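Putative membrane protein COG4129 (Clostridium difficile, PDB 3KMI) is of unknown function but may help export aromatic acids across the cell membrane; this piece is its helical C-terminal domain. Local coordinates at residues H113-T118 / T162-F167. Numbering follows the deposited sequence.
Sequences HKIGYT and TELKQF
Ile-115, in the last turn of helix 103-117, meets Leu-164 and Phe-167 of helix 148-176 in a purely apolar helix-helix contact inside the all-helical bundle of the putative aromatic acid exporter C-terminal domain. No hydrogen bond joins the two segments, and the three touching side chains are all buried. The helices stand well apart here: Ile-115 CA and Leu-164 CA, the nearest pair of alpha carbons, are 9.5 Å from each other, and the segments bury just 113 Å² in total, counting both partners. Ile-115 bridges this gap with two separate branches. Its CG1 lies anti to the carbonyl carbon (chi1 -63°) and chi2 is extended at 172°, which carries CD1 out to Leu-164 CD2 at 4.2 Å. Leu-25 and Val-21 of helix 7-33 pack on Ile-115 and Phe-167 respectively, and Leu-132 of helix 124-140 packs on Leu-164, so two further helices border the contact. The helix runs on to Tyr-117, and Thr-118 is the first residue to leave helical backbone angles. Thr-118 OG1 donates to Lys-114 O at 2.6 Å from above the carbonyl plane, tying the departing chain to the final turn. The second branch of Ile-115 makes the closer approach: its CG2 methyl reaches the Phe-167 ring obliquely, 3.9 Å from CE2.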
loop_
_atom_site.group_PDB
_atom_site.type_symbol
_atom_site.label_atom_id
_atom_site.label_comp_id
_atom_site.label_asym_id
_atom_site.label_seq_id
_atom_site.Cartn_x
_atom_site.Cartn_y
_atom_site.Cartn_z
ATOM N N HIS A 113 -0.672 -1.865 -18.655
ATOM C CA HIS A 113 0.051 -2.580 -19.734
ATOM C C HIS A 113 1.341 -1.885 -20.124
ATOM O O HIS A 113 2.370 -2.534 -20.337
ATOM C CB HIS A 113 -0.800 -2.741 -21.000
ATOM C CG HIS A 113 -1.759 -3.893 -20.945
ATOM N ND1 HIS A 113 -3.119 -3.737 -21.091
ATOM C CD2 HIS A 113 -1.555 -5.225 -20.790
ATOM C CE1 HIS A 113 -3.715 -4.914 -20.993
ATOM N NE2 HIS A 113 -2.789 -5.834 -20.802
ATOM N N LYS A 114 1.276 -0.569 -20.253
ATOM C CA LYS A 114 2.433 0.213 -20.627
ATOM C C LYS A 114 3.506 -0.016 -19.579
ATOM O O LYS A 114 4.677 -0.287 -19.898
ATOM C CB LYS A 114 2.079 1.698 -20.760
ATOM C CG LYS A 114 3.266 2.602 -21.095
ATOM C CD LYS A 114 2.803 4.037 -21.197
ATOM C CE LYS A 114 3.881 4.994 -21.694
ATOM N NZ LYS A 114 3.262 6.353 -21.837
ATOM N N ILE A 115 3.114 0.090 -18.326
ATOM C CA ILE A 115 4.052 -0.142 -17.216
ATOM C C ILE A 115 4.635 -1.577 -17.298
ATOM O O ILE A 115 5.853 -1.787 -17.186
ATOM C CB ILE A 115 3.398 0.099 -15.823
ATOM C CG1 ILE A 115 2.954 1.573 -15.635
ATOM C CG2 ILE A 115 4.379 -0.367 -14.705
ATOM C CD1 ILE A 115 2.117 1.843 -14.322
ATOM N N GLY A 116 3.772 -2.560 -17.461
ATOM C CA GLY A 116 4.221 -3.938 -17.471
ATOM C C GLY A 116 5.236 -4.242 -18.563
ATOM O O GLY A 116 6.111 -5.097 -18.378
ATOM N N TYR A 117 5.135 -3.560 -19.708
ATOM C CA TYR A 117 5.985 -3.874 -20.887
ATOM C C TYR A 117 7.169 -2.959 -21.132
ATOM O O TYR A 117 7.970 -3.220 -22.048
ATOM C CB TYR A 117 5.127 -3.936 -22.175
ATOM C CG TYR A 117 4.288 -5.194 -22.219
ATOM C CD1 TYR A 117 4.875 -6.428 -22.527
ATOM C CD2 TYR A 117 2.943 -5.165 -21.920
ATOM C CE1 TYR A 117 4.133 -7.593 -22.537
ATOM C CE2 TYR A 117 2.197 -6.324 -21.944
ATOM C CZ TYR A 117 2.796 -7.519 -22.246
ATOM O OH TYR A 117 2.035 -8.666 -22.294
ATOM N N THR A 118 7.269 -1.887 -20.345
ATOM C CA THR A 118 8.314 -0.903 -20.561
ATOM C C THR A 118 9.521 -1.206 -19.681
ATOM O O THR A 118 9.417 -1.252 -18.446
ATOM C CB THR A 118 7.799 0.557 -20.301
ATOM O OG1 THR A 118 6.677 0.838 -21.155
ATOM C CG2 THR A 118 8.901 1.595 -20.586
ATOM N N THR A 162 -3.384 5.078 -6.449
ATOM C CA THR A 162 -2.589 5.141 -5.227
ATOM C C THR A 162 -1.577 4.015 -5.175
ATOM O O THR A 162 -0.399 4.246 -4.903
ATOM C CB THR A 162 -3.474 5.151 -3.956
ATOM O OG1 THR A 162 -4.281 6.341 -3.973
ATOM C CG2 THR A 162 -2.623 5.185 -2.753
ATOM N N GLU A 163 -2.030 2.803 -5.431
ATOM C CA GLU A 163 -1.153 1.624 -5.403
ATOM C C GLU A 163 -0.087 1.720 -6.507
ATOM O O GLU A 163 1.105 1.466 -6.273
ATOM C CB GLU A 163 -1.969 0.329 -5.553
ATOM C CG GLU A 163 -2.908 0.071 -4.375
ATOM C CD GLU A 163 -2.179 -0.055 -3.025
ATOM O OE1 GLU A 163 -1.072 -0.646 -2.933
ATOM O OE2 GLU A 163 -2.731 0.449 -2.032
ATOM N N LEU A 164 -0.505 2.169 -7.684
ATOM C CA LEU A 164 0.412 2.301 -8.798
ATOM C C LEU A 164 1.526 3.311 -8.559
ATOM O O LEU A 164 2.619 3.147 -9.086
ATOM C CB LEU A 164 -0.337 2.626 -10.102
ATOM C CG LEU A 164 -1.119 1.467 -10.721
ATOM C CD1 LEU A 164 -1.873 2.064 -11.954
ATOM C CD2 LEU A 164 -0.169 0.325 -11.204
ATOM N N LYS A 165 1.275 4.360 -7.793
ATOM C CA LYS A 165 2.329 5.331 -7.512
ATOM C C LYS A 165 3.439 4.650 -6.722
ATOM O O LYS A 165 4.613 4.792 -7.041
ATOM C CB LYS A 165 1.795 6.544 -6.737
ATOM C CG LYS A 165 2.783 7.693 -6.638
ATOM C CD LYS A 165 2.144 8.880 -5.902
ATOM C CE LYS A 165 3.065 10.074 -5.821
ATOM N NZ LYS A 165 2.316 11.195 -5.231
ATOM N N GLN A 166 3.061 3.914 -5.683
ATOM C CA GLN A 166 4.069 3.199 -4.895
ATOM C C GLN A 166 4.755 2.111 -5.711
ATOM O O GLN A 166 5.942 1.942 -5.580
ATOM C CB GLN A 166 3.518 2.621 -3.602
ATOM C CG GLN A 166 4.704 2.220 -2.676
ATOM C CD GLN A 166 5.678 3.405 -2.361
ATOM O OE1 GLN A 166 5.256 4.503 -1.958
ATOM N NE2 GLN A 166 6.979 3.158 -2.524
ATOM N N PHE A 167 4.014 1.398 -6.569
ATOM C CA PHE A 167 4.634 0.453 -7.509
ATOM C C PHE A 167 5.748 1.085 -8.363
ATOM O O PHE A 167 6.842 0.511 -8.526
ATOM C CB PHE A 167 3.567 -0.164 -8.436
ATOM C CG PHE A 167 4.099 -1.270 -9.299
ATOM C CD1 PHE A 167 4.013 -2.591 -8.869
ATOM C CD2 PHE A 167 4.727 -0.983 -10.528
ATOM C CE1 PHE A 167 4.493 -3.608 -9.625
ATOM C CE2 PHE A 167 5.238 -1.987 -11.297
ATOM C CZ PHE A 167 5.116 -3.323 -10.853
#